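Local coordinates for hypothetical protein Atu3615 (Agrobacterium tumefaciens str. C58, PDB 1ZNP), which is of unknown function but belongs to the DUF985 family of the cupin superfamily, which points to a beta-barrel fold, at residues R57-V62 and F130-M135; V64-A69 and R98-V103; G70-L75 and E112-F117; L77-R82 and A105-S110. All coordinates share one frame; numbering follows the deposited sequence.

Contact 1 of 4, residues R57-V62 and F130-M135; sequences RVTDAV and FSSFVM
Val134 sits over one face of the Arg57 guanidinium, its CB 4.0 Å above the plane and displaced toward the rim, and Val134 CG1 comes to 3.8 Å from Arg57 NH2. The second flat group, the Asp60 carboxylate, is met on the syn side of OD1 by Ser132 OG, a 2.8 Å hydrogen bond in which the donor stands 21° out of the carboxylate plane. Asp60 OD2 forms a salt bridge with Arg37, so both oxygens of this carboxylate are gripped.

Arg57 and Val134 belong to a small two-stranded antiparallel sheet of the cupin-family protein, and the Asp60-Ser132 bond lies just beyond its end. Arg57 and Val134 make its hydrogen-bonded pair, with Arg57 N donating to Val134 O at 2.9 Å and Val134 N returning to Arg57 O at 3.2 Å. Val58 and Phe133 make the adjoining non-hydrogen-bonded pair on the other face, where the Phe133 ring meets that of His56. Arg57 starts with CG between the backbone N and the carbonyl carbon (chi1 69°), then runs extended to NE alongside Val134, which carries the guanidinium over that residue; Trp108 touches the same arginine.

Past the last pair, Thr59 N continues the bonding to Ser132 O at 3.0 Å. The same Ser132 O also receives a CA-H...O contact from Val58 CA, at 3.3 Å.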
# COMPACT_ATOMS: atom_id res chain seq x y z
N ARG A 57 -12.32 -11.56 -5.90
CA ARG A 57 -11.13 -12.26 -5.47
C ARG A 57 -10.89 -13.53 -6.29
O ARG A 57 -11.83 -14.13 -6.83
CB ARG A 57 -11.20 -12.60 -3.97
CG ARG A 57 -12.22 -13.65 -3.61
CD ARG A 57 -12.46 -13.72 -2.10
NE ARG A 57 -13.76 -14.33 -1.83
CZ ARG A 57 -14.04 -15.63 -1.91
NH1 ARG A 57 -13.11 -16.51 -2.25
NH2 ARG A 57 -15.27 -16.05 -1.70
N VAL A 58 -9.61 -13.90 -6.40
CA VAL A 58 -9.19 -15.10 -7.09
C VAL A 58 -8.88 -16.01 -5.91
O VAL A 58 -7.90 -15.80 -5.19
CB VAL A 58 -7.94 -14.83 -7.94
CG1 VAL A 58 -7.56 -16.07 -8.70
CG2 VAL A 58 -8.22 -13.67 -8.90
N THR A 59 -9.74 -17.00 -5.70
CA THR A 59 -9.65 -17.91 -4.56
C THR A 59 -8.39 -18.72 -4.32
O THR A 59 -7.99 -18.90 -3.18
CB THR A 59 -10.83 -18.92 -4.54
OG1 THR A 59 -10.71 -19.82 -5.65
CG2 THR A 59 -12.17 -18.19 -4.61
N ASP A 60 -7.76 -19.21 -5.38
CA ASP A 60 -6.60 -20.08 -5.21
C ASP A 60 -5.34 -19.71 -5.96
O ASP A 60 -4.54 -20.57 -6.31
CB ASP A 60 -7.01 -21.49 -5.60
CG ASP A 60 -7.76 -21.52 -6.93
OD1 ASP A 60 -8.67 -22.36 -7.07
OD2 ASP A 60 -7.44 -20.72 -7.83
N ALA A 61 -5.16 -18.42 -6.22
CA ALA A 61 -3.98 -18.00 -6.94
C ALA A 61 -3.67 -16.55 -6.64
O ALA A 61 -4.58 -15.76 -6.38
CB ALA A 61 -4.18 -18.20 -8.43
N VAL A 62 -2.38 -16.24 -6.69
CA VAL A 62 -1.84 -14.92 -6.47
C VAL A 62 -1.90 -14.14 -7.79
O VAL A 62 -1.50 -14.64 -8.85
CB VAL A 62 -0.37 -15.00 -6.04
CG1 VAL A 62 0.26 -13.61 -6.03
CG2 VAL A 62 -0.26 -15.65 -4.68
N PHE A 130 -12.22 -18.87 -14.11
CA PHE A 130 -13.45 -18.31 -13.58
C PHE A 130 -14.08 -19.22 -12.54
O PHE A 130 -14.92 -18.78 -11.75
CB PHE A 130 -14.42 -17.98 -14.71
CG PHE A 130 -14.08 -16.72 -15.45
CD1 PHE A 130 -13.42 -16.76 -16.67
CD2 PHE A 130 -14.40 -15.48 -14.91
CE1 PHE A 130 -13.08 -15.59 -17.34
CE2 PHE A 130 -14.06 -14.30 -15.57
CZ PHE A 130 -13.40 -14.36 -16.79
N SER A 131 -13.68 -20.49 -12.52
CA SER A 131 -14.20 -21.41 -11.51
C SER A 131 -13.55 -21.07 -10.16
O SER A 131 -13.87 -21.66 -9.13
CB SER A 131 -13.89 -22.86 -11.88
OG SER A 131 -12.73 -22.95 -12.69
N SER A 132 -12.63 -20.11 -10.18
CA SER A 132 -11.94 -19.66 -8.98
C SER A 132 -12.06 -18.14 -8.88
O SER A 132 -11.18 -17.45 -8.35
CB SER A 132 -10.47 -20.06 -9.03
OG SER A 132 -10.36 -21.47 -9.06
N PHE A 133 -13.17 -17.63 -9.40
CA PHE A 133 -13.46 -16.21 -9.43
C PHE A 133 -14.74 -15.97 -8.66
O PHE A 133 -15.74 -16.67 -8.86
CB PHE A 133 -13.65 -15.78 -10.88
CG PHE A 133 -13.85 -14.31 -11.05
CD1 PHE A 133 -12.76 -13.44 -11.06
CD2 PHE A 133 -15.13 -13.78 -11.21
CE1 PHE A 133 -12.93 -12.07 -11.22
CE2 PHE A 133 -15.32 -12.41 -11.37
CZ PHE A 133 -14.21 -11.55 -11.38
N VAL A 134 -14.72 -14.99 -7.76
CA VAL A 134 -15.90 -14.67 -6.97
C VAL A 134 -15.97 -13.18 -6.73
O VAL A 134 -14.97 -12.54 -6.38
CB VAL A 134 -15.88 -15.34 -5.60
CG1 VAL A 134 -17.18 -15.02 -4.87
CG2 VAL A 134 -15.70 -16.83 -5.75
N MSE A 135 -17.16 -12.61 -6.90
CA MSE A 135 -17.35 -11.19 -6.68
C MSE A 135 -18.20 -10.95 -5.45
O MSE A 135 -18.91 -11.84 -5.00
CB MSE A 135 -18.03 -10.56 -7.89
CG MSE A 135 -17.17 -10.58 -9.11
SE MSE A 135 -18.11 -9.87 -10.60
CE MSE A 135 -18.05 -7.99 -10.10

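Contact 2 of 4, residues V64-A69 and R98-V103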
# COMPACT_ATOMS: atom_id res chain seq x y z
N VAL A 64 -0.70 -10.62 -9.77
CA VAL A 64 0.19 -9.49 -9.72
C VAL A 64 -0.21 -8.46 -10.77
O VAL A 64 -0.37 -8.79 -11.96
CB VAL A 64 1.64 -9.90 -9.97
CG1 VAL A 64 2.55 -8.67 -9.95
CG2 VAL A 64 2.07 -10.94 -8.93
N TRP A 65 -0.37 -7.22 -10.33
CA TRP A 65 -0.75 -6.13 -11.23
C TRP A 65 0.49 -5.40 -11.75
O TRP A 65 1.46 -5.20 -11.02
CB TRP A 65 -1.66 -5.14 -10.50
CG TRP A 65 -3.08 -5.62 -10.30
CD1 TRP A 65 -3.48 -6.73 -9.61
CD2 TRP A 65 -4.28 -4.98 -10.75
NE1 TRP A 65 -4.85 -6.82 -9.60
CE2 TRP A 65 -5.37 -5.76 -10.29
CE3 TRP A 65 -4.54 -3.82 -11.49
CZ2 TRP A 65 -6.69 -5.41 -10.56
CZ3 TRP A 65 -5.86 -3.48 -11.75
CH2 TRP A 65 -6.92 -4.27 -11.28
N HIS A 66 0.45 -5.02 -13.03
CA HIS A 66 1.57 -4.33 -13.66
C HIS A 66 1.06 -3.10 -14.41
O HIS A 66 0.15 -3.20 -15.24
CB HIS A 66 2.29 -5.25 -14.66
CG HIS A 66 2.66 -6.59 -14.09
ND1 HIS A 66 1.75 -7.62 -13.95
CD2 HIS A 66 3.84 -7.07 -13.63
CE1 HIS A 66 2.35 -8.67 -13.43
NE2 HIS A 66 3.62 -8.37 -13.23
N TYR A 67 1.66 -1.94 -14.12
CA TYR A 67 1.26 -0.71 -14.78
C TYR A 67 1.93 -0.58 -16.15
O TYR A 67 3.12 -0.83 -16.27
CB TYR A 67 1.66 0.50 -13.92
CG TYR A 67 1.64 1.79 -14.69
CD1 TYR A 67 2.75 2.21 -15.43
CD2 TYR A 67 0.49 2.58 -14.73
CE1 TYR A 67 2.72 3.37 -16.20
CE2 TYR A 67 0.44 3.75 -15.49
CZ TYR A 67 1.56 4.13 -16.23
OH TYR A 67 1.47 5.27 -17.01
N TYR A 68 1.16 -0.21 -17.18
CA TYR A 68 1.77 -0.07 -18.51
C TYR A 68 1.67 1.34 -19.06
O TYR A 68 2.64 1.89 -19.57
CB TYR A 68 1.15 -1.03 -19.54
CG TYR A 68 1.37 -2.51 -19.29
CD1 TYR A 68 2.58 -2.99 -18.76
CD2 TYR A 68 0.39 -3.44 -19.60
CE1 TYR A 68 2.78 -4.36 -18.54
CE2 TYR A 68 0.58 -4.81 -19.39
CZ TYR A 68 1.77 -5.27 -18.86
OH TYR A 68 1.93 -6.61 -18.62
N ALA A 69 0.48 1.93 -18.94
CA ALA A 69 0.26 3.26 -19.49
C ALA A 69 -0.95 3.95 -18.88
O ALA A 69 -1.78 3.31 -18.22
CB ALA A 69 0.08 3.15 -20.99
N ARG A 98 4.20 2.47 -7.18
CA ARG A 98 4.90 1.24 -7.53
C ARG A 98 4.14 0.68 -8.72
O ARG A 98 2.92 0.59 -8.68
CB ARG A 98 4.91 0.24 -6.37
CG ARG A 98 5.87 0.65 -5.22
CD ARG A 98 7.30 0.62 -5.72
NE ARG A 98 8.31 1.08 -4.76
CZ ARG A 98 8.60 2.35 -4.51
NH1 ARG A 98 9.55 2.66 -3.63
NH2 ARG A 98 7.96 3.33 -5.14
N PRO A 99 4.85 0.35 -9.81
CA PRO A 99 4.22 -0.19 -11.02
C PRO A 99 3.92 -1.67 -10.92
O PRO A 99 3.45 -2.29 -11.86
CB PRO A 99 5.24 0.13 -12.11
CG PRO A 99 6.55 -0.06 -11.38
CD PRO A 99 6.29 0.58 -10.01
N GLN A 100 4.20 -2.25 -9.76
CA GLN A 100 3.96 -3.68 -9.56
C GLN A 100 3.44 -3.86 -8.15
O GLN A 100 4.03 -3.34 -7.21
CB GLN A 100 5.25 -4.47 -9.74
CG GLN A 100 5.04 -5.96 -9.83
CD GLN A 100 6.35 -6.71 -9.84
OE1 GLN A 100 6.84 -7.13 -8.79
NE2 GLN A 100 6.94 -6.86 -11.02
N VAL A 101 2.33 -4.58 -8.02
CA VAL A 101 1.75 -4.85 -6.70
C VAL A 101 1.18 -6.27 -6.67
O VAL A 101 0.49 -6.71 -7.61
CB VAL A 101 0.67 -3.81 -6.32
CG1 VAL A 101 -0.21 -3.54 -7.50
CG2 VAL A 101 -0.16 -4.32 -5.18
N ILE A 102 1.48 -6.97 -5.58
CA ILE A 102 1.09 -8.35 -5.39
C ILE A 102 -0.15 -8.59 -4.56
O ILE A 102 -0.12 -8.46 -3.35
CB ILE A 102 2.21 -9.15 -4.70
CG1 ILE A 102 3.46 -9.15 -5.58
CG2 ILE A 102 1.75 -10.55 -4.41
CD1 ILE A 102 4.17 -7.84 -5.57
N VAL A 103 -1.24 -8.97 -5.22
CA VAL A 103 -2.45 -9.26 -4.48
C VAL A 103 -2.35 -10.73 -4.08
O VAL A 103 -2.36 -11.62 -4.93
CB VAL A 103 -3.72 -9.05 -5.34
CG1 VAL A 103 -4.97 -9.27 -4.48
CG2 VAL A 103 -3.71 -7.66 -5.95
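Trp65 and Val101 face each other as a hydrogen-bonded antiparallel pair, with Trp65 CB resting 3.7 Å from Val101 CG1. Val101 CG1 lies between its own backbone N and carbonyl carbon (chi1 43°), the rotation that turns this methyl to the tryptophan. Farther along the indole, Trp65 CD1 touches Val103 CG2 at 3.8 Å, the two side chains lying side by side and pointing the same way. On the opposite face of the strands Val64 uses its two methyls separately: CG1 meets Gln100 CG at 3.7 Å, and CG2 meets Ile102 CG1 at 4.0 Å. His66 and Gln100 run alongside each other there, ring and amide planes 73° apart.

The backbone sets this register. Trp65 N donates to Val101 O at 2.9 Å, Val101 N answers to Trp65 O at 3.2 Å, and Tyr67 N reaches Pro99 O at 2.9 Å. The short strand axes stand at 162°, nearly antiparallel, consistent with neighbouring strands of a cupin-type barrel.

Beyond this shell, Leu75 and Leu89 pack on both Trp65 and Val101, while strand 117-124 flanks the other edge of strand 63-68. Trp65 NE1 is hydrogen-bonded to Gln109 OE1. Around Trp65, Val101 and Val103 the face is therefore a buried, largely apolar layer in which the indole N-H has a partner, whereas the face of His66 and Gln100 mixes polar groups with aliphatic ones.

Contact 3 of 4, residues G70-L75 and E112-F117; sequences GAPIAL and ESLGDF
Gly70 and Phe117 meet at the close-packed end, where Gly70 CA lies 3.2 Å from Phe117 O in a CA-H...O contact. The same oxygen accepts a 2.9 Å hydrogen bond from Ala71 N, so two neighbouring groups converge on it. Phe117 has CG between its backbone N and carbonyl carbon (chi1 75°), a rotation that brings the ring beside the glycine, CE2 3.6 Å from Gly70 CA. Next to it the Ala71 methyl presses on bare backbone, with Ala71 CB 3.5 Å from Gly115 CA.

Beyond this corner the two segments become an antiparallel pair at the edge of the cupin-type sheet, strands 73-78 and 108-113. Leu114 N binds Pro72 O at 3.0 Å, and Ala74 N binds Glu112 O at 3.0 Å. Ile73 and Ser113 point to the buried face, the isoleucine reaching Val120 and Ala111 and the serine hydroxyl pairing with Thr118 OG1.

On the other, partly exposed face the apolar contacts of Leu114 are longer: CD2 stays 4.0 Å from Ala74 CB, and CD1 comes no nearer to Pro72 CG, the Leu114 and Pro72 side chains crossing at about a right angle. Glu112 forms a closer polar rim. Its bend at chi2 (-107°) turns the carboxylate toward the neighbouring strand, OE1 3.5 Å from Ala74 CB; OE1 is also hydrogen-bonded to His76 NE2. Here the second subunit adds cover, its Gly96 packing on Ala74 and its Glu95 on Leu114.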
# COMPACT_ATOMS: atom_id res chain seq x y z
N GLY A 70 -1.06 5.25 -19.12
CA GLY A 70 -2.17 6.01 -18.58
C GLY A 70 -1.88 6.52 -17.17
O GLY A 70 -0.74 6.48 -16.70
N ALA A 71 -2.93 7.00 -16.52
CA ALA A 71 -2.85 7.53 -15.17
C ALA A 71 -2.63 6.42 -14.16
O ALA A 71 -2.87 5.25 -14.46
CB ALA A 71 -4.16 8.29 -14.83
N PRO A 72 -2.17 6.76 -12.95
CA PRO A 72 -1.97 5.67 -11.99
C PRO A 72 -3.31 5.11 -11.56
O PRO A 72 -4.36 5.62 -11.94
CB PRO A 72 -1.23 6.35 -10.84
CG PRO A 72 -1.65 7.80 -10.95
CD PRO A 72 -1.61 8.02 -12.44
N ILE A 73 -3.27 4.05 -10.77
CA ILE A 73 -4.49 3.41 -10.29
C ILE A 73 -4.48 3.29 -8.78
O ILE A 73 -3.43 3.25 -8.15
CB ILE A 73 -4.65 1.99 -10.92
CG1 ILE A 73 -5.59 2.05 -12.12
CG2 ILE A 73 -5.14 0.98 -9.87
CD1 ILE A 73 -5.80 0.71 -12.80
N ALA A 74 -5.67 3.24 -8.20
CA ALA A 74 -5.79 3.04 -6.77
C ALA A 74 -6.25 1.59 -6.65
O ALA A 74 -7.34 1.22 -7.10
CB ALA A 74 -6.82 3.97 -6.20
N LEU A 75 -5.38 0.75 -6.09
CA LEU A 75 -5.65 -0.67 -5.91
C LEU A 75 -5.93 -0.90 -4.42
O LEU A 75 -5.11 -0.55 -3.57
CB LEU A 75 -4.45 -1.49 -6.36
CG LEU A 75 -4.65 -3.00 -6.47
CD1 LEU A 75 -5.71 -3.31 -7.49
CD2 LEU A 75 -3.35 -3.64 -6.89
N GLU A 112 -9.57 1.40 -9.37
CA GLU A 112 -10.15 2.46 -10.17
C GLU A 112 -9.02 3.30 -10.75
O GLU A 112 -7.96 3.44 -10.13
CB GLU A 112 -11.08 3.34 -9.32
CG GLU A 112 -10.39 3.97 -8.13
CD GLU A 112 -10.77 3.34 -6.78
OE1 GLU A 112 -10.32 3.89 -5.75
OE2 GLU A 112 -11.50 2.32 -6.76
N SER A 113 -9.23 3.82 -11.95
CA SER A 113 -8.24 4.65 -12.61
C SER A 113 -8.32 6.05 -11.98
O SER A 113 -9.40 6.49 -11.60
CB SER A 113 -8.53 4.73 -14.11
OG SER A 113 -7.61 5.59 -14.77
N LEU A 114 -7.19 6.73 -11.87
CA LEU A 114 -7.18 8.06 -11.29
C LEU A 114 -7.17 9.15 -12.36
O LEU A 114 -6.99 10.32 -12.07
CB LEU A 114 -5.98 8.22 -10.36
CG LEU A 114 -5.95 7.17 -9.25
CD1 LEU A 114 -4.74 7.39 -8.36
CD2 LEU A 114 -7.22 7.25 -8.44
N GLY A 115 -7.36 8.73 -13.61
CA GLY A 115 -7.38 9.67 -14.71
C GLY A 115 -8.36 9.17 -15.76
O GLY A 115 -9.38 8.57 -15.42
N ASP A 116 -8.04 9.39 -17.03
CA ASP A 116 -8.90 8.97 -18.12
C ASP A 116 -8.86 7.47 -18.35
O ASP A 116 -9.87 6.86 -18.70
CB ASP A 116 -8.49 9.71 -19.39
CG ASP A 116 -8.73 11.20 -19.28
OD1 ASP A 116 -8.23 11.96 -20.14
OD2 ASP A 116 -9.43 11.61 -18.33
N PHE A 117 -7.68 6.88 -18.17
CA PHE A 117 -7.54 5.44 -18.34
C PHE A 117 -6.22 4.94 -17.83
O PHE A 117 -5.26 5.70 -17.66
CB PHE A 117 -7.66 5.05 -19.82
CG PHE A 117 -6.43 5.38 -20.63
CD1 PHE A 117 -6.38 6.55 -21.39
CD2 PHE A 117 -5.32 4.55 -20.60
CE1 PHE A 117 -5.23 6.88 -22.11
CE2 PHE A 117 -4.16 4.88 -21.31
CZ PHE A 117 -4.12 6.05 -22.07

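Contact 4 of 4, residues L77-R82 and A105-S110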
# COMPACT_ATOMS: atom_id res chain seq x y z
N LEU A 77 -6.85 -3.62 -1.37
CA LEU A 77 -6.77 -5.02 -0.97
C LEU A 77 -7.34 -5.24 0.42
O LEU A 77 -7.13 -4.43 1.33
CB LEU A 77 -5.31 -5.50 -0.97
CG LEU A 77 -4.43 -5.28 -2.19
CD1 LEU A 77 -3.26 -6.27 -2.13
CD2 LEU A 77 -5.24 -5.49 -3.48
N SER A 78 -8.06 -6.34 0.58
CA SER A 78 -8.65 -6.70 1.86
C SER A 78 -8.60 -8.21 1.99
O SER A 78 -9.43 -8.92 1.41
CB SER A 78 -10.09 -6.21 1.93
OG SER A 78 -10.65 -6.54 3.19
N GLN A 79 -7.63 -8.69 2.74
CA GLN A 79 -7.44 -10.13 2.91
C GLN A 79 -8.56 -10.81 3.67
O GLN A 79 -9.12 -11.78 3.18
CB GLN A 79 -6.11 -10.41 3.62
CG GLN A 79 -5.71 -11.88 3.61
CD GLN A 79 -5.58 -12.44 2.20
OE1 GLN A 79 -4.74 -12.00 1.42
NE2 GLN A 79 -6.42 -13.42 1.86
N ASP A 80 -8.89 -10.29 4.84
CA ASP A 80 -9.92 -10.89 5.68
C ASP A 80 -11.32 -10.31 5.49
O ASP A 80 -12.28 -10.78 6.10
CB ASP A 80 -9.52 -10.77 7.16
CG ASP A 80 -9.69 -9.36 7.70
OD1 ASP A 80 -9.80 -8.40 6.91
OD2 ASP A 80 -9.69 -9.21 8.95
N GLY A 81 -11.43 -9.28 4.65
CA GLY A 81 -12.73 -8.67 4.42
C GLY A 81 -13.02 -7.53 5.37
O GLY A 81 -14.13 -6.97 5.35
N ARG A 82 -12.05 -7.16 6.20
CA ARG A 82 -12.24 -6.06 7.14
C ARG A 82 -11.08 -5.09 7.01
O ARG A 82 -11.27 -3.92 6.69
CB ARG A 82 -12.36 -6.59 8.56
CG ARG A 82 -12.81 -5.55 9.59
CD ARG A 82 -14.09 -4.83 9.15
NE ARG A 82 -14.82 -4.23 10.26
CZ ARG A 82 -15.52 -4.92 11.17
NH1 ARG A 82 -15.58 -6.24 11.09
NH2 ARG A 82 -16.15 -4.28 12.15
N ALA A 105 -3.28 -14.50 -2.64
CA ALA A 105 -4.40 -15.38 -2.97
C ALA A 105 -5.60 -15.27 -2.04
O ALA A 105 -5.47 -15.09 -0.83
CB ALA A 105 -3.92 -16.83 -3.02
N ASN A 106 -6.78 -15.37 -2.64
CA ASN A 106 -8.06 -15.28 -1.95
C ASN A 106 -8.27 -13.97 -1.21
O ASN A 106 -9.11 -13.89 -0.32
CB ASN A 106 -8.22 -16.43 -0.95
CG ASN A 106 -9.66 -16.63 -0.52
OD1 ASN A 106 -9.93 -17.07 0.59
ND2 ASN A 106 -10.59 -16.30 -1.41
N CYS A 107 -7.52 -12.94 -1.58
CA CYS A 107 -7.68 -11.63 -0.95
C CYS A 107 -8.60 -10.75 -1.79
O CYS A 107 -8.45 -10.67 -3.01
CB CYS A 107 -6.32 -10.95 -0.82
SG CYS A 107 -6.43 -9.21 -0.34
N TRP A 108 -9.55 -10.09 -1.15
CA TRP A 108 -10.47 -9.22 -1.87
C TRP A 108 -9.70 -8.08 -2.55
O TRP A 108 -8.74 -7.54 -1.98
CB TRP A 108 -11.52 -8.63 -0.92
CG TRP A 108 -12.58 -9.61 -0.47
CD1 TRP A 108 -12.68 -10.21 0.75
CD2 TRP A 108 -13.67 -10.10 -1.26
NE1 TRP A 108 -13.76 -11.05 0.77
CE2 TRP A 108 -14.39 -11.00 -0.44
CE3 TRP A 108 -14.11 -9.87 -2.57
CZ2 TRP A 108 -15.53 -11.67 -0.90
CZ3 TRP A 108 -15.24 -10.54 -3.02
CH2 TRP A 108 -15.94 -11.43 -2.18
N GLN A 109 -10.15 -7.70 -3.75
CA GLN A 109 -9.49 -6.63 -4.49
C GLN A 109 -10.42 -5.82 -5.39
O GLN A 109 -11.36 -6.35 -5.97
CB GLN A 109 -8.36 -7.21 -5.34
CG GLN A 109 -8.81 -8.21 -6.37
CD GLN A 109 -7.68 -8.68 -7.26
OE1 GLN A 109 -7.00 -7.87 -7.90
NE2 GLN A 109 -7.48 -9.99 -7.33
N SER A 110 -10.15 -4.52 -5.48
CA SER A 110 -10.93 -3.62 -6.33
C SER A 110 -10.00 -2.49 -6.73
O SER A 110 -9.02 -2.22 -6.06
CB SER A 110 -12.14 -3.05 -5.58
OG SER A 110 -11.75 -2.32 -4.44
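Ser78 and Trp108 exchange both backbone hydrogen bonds: Ser78 N to Trp108 O at 2.9 Å, and Trp108 N to Ser78 O at 2.8 Å. The second is bent (134° at the hydrogen), its donor standing 46° above the carbonyl plane and not on a lone pair. Ser78 O also lies at the Trp108 ring edge, in plane, 3.6 Å from Trp108 CD1.

Sulfur and apolar contacts come next. Cys107 SG is anti to its backbone N (chi1 169°), which lays it against residues 77-79, 3.9 Å from Leu77 CB and a tight 3.3 Å from Ser78 C. Leu77 CD2 and Gln109 CB touch at 4.0 Å, side by side. This is the antiparallel pairing of strands 73-78 and 108-113 in the cupin-type sheet, with Leu77 and Gln109 on its buried face; the Gln109 amide binds Trp65 and Glu63.

Polar side chains act mainly beyond the pairing. Gln79, bent at chi2, sends NE2 back to Ala105 O in a weak 3.3 Å hydrogen bond, though OE1 approaches Cys107 CB so closely that the amide's exact position is doubtful. Asp80 OD1 closes an Asx turn by accepting from Arg82 N at 2.7 Å; Gly81, within that turn, has its CA beside Trp108 CD1.

Overall arrangement
Along the chain the first segments run from residue 57 to 82, and their partners follow as 98-103, 105-110, 112-117 and 130-135. Contacts 3 and 4 pair the same strands, 73-78 and 108-113, at two ends about 20 Å apart between centres. Contact 2, on strands 63-68 and 97-103, reaches the same mixed sheet, about 12 Å from contact 3 and 16 Å from contact 4 between centres. Leu75, Val101, Val103 and Trp65 join these contacts through a shared interior, consistent with a cupin barrel. Contact 1, a separate two-stranded sheet, lies, between centres, about 11 Å from contact 4, linked by a probable Val58 O–Asn106 N hydrogen bond, and about 18 Å from contact 2, where Val62 packs on Ile102 and Val103.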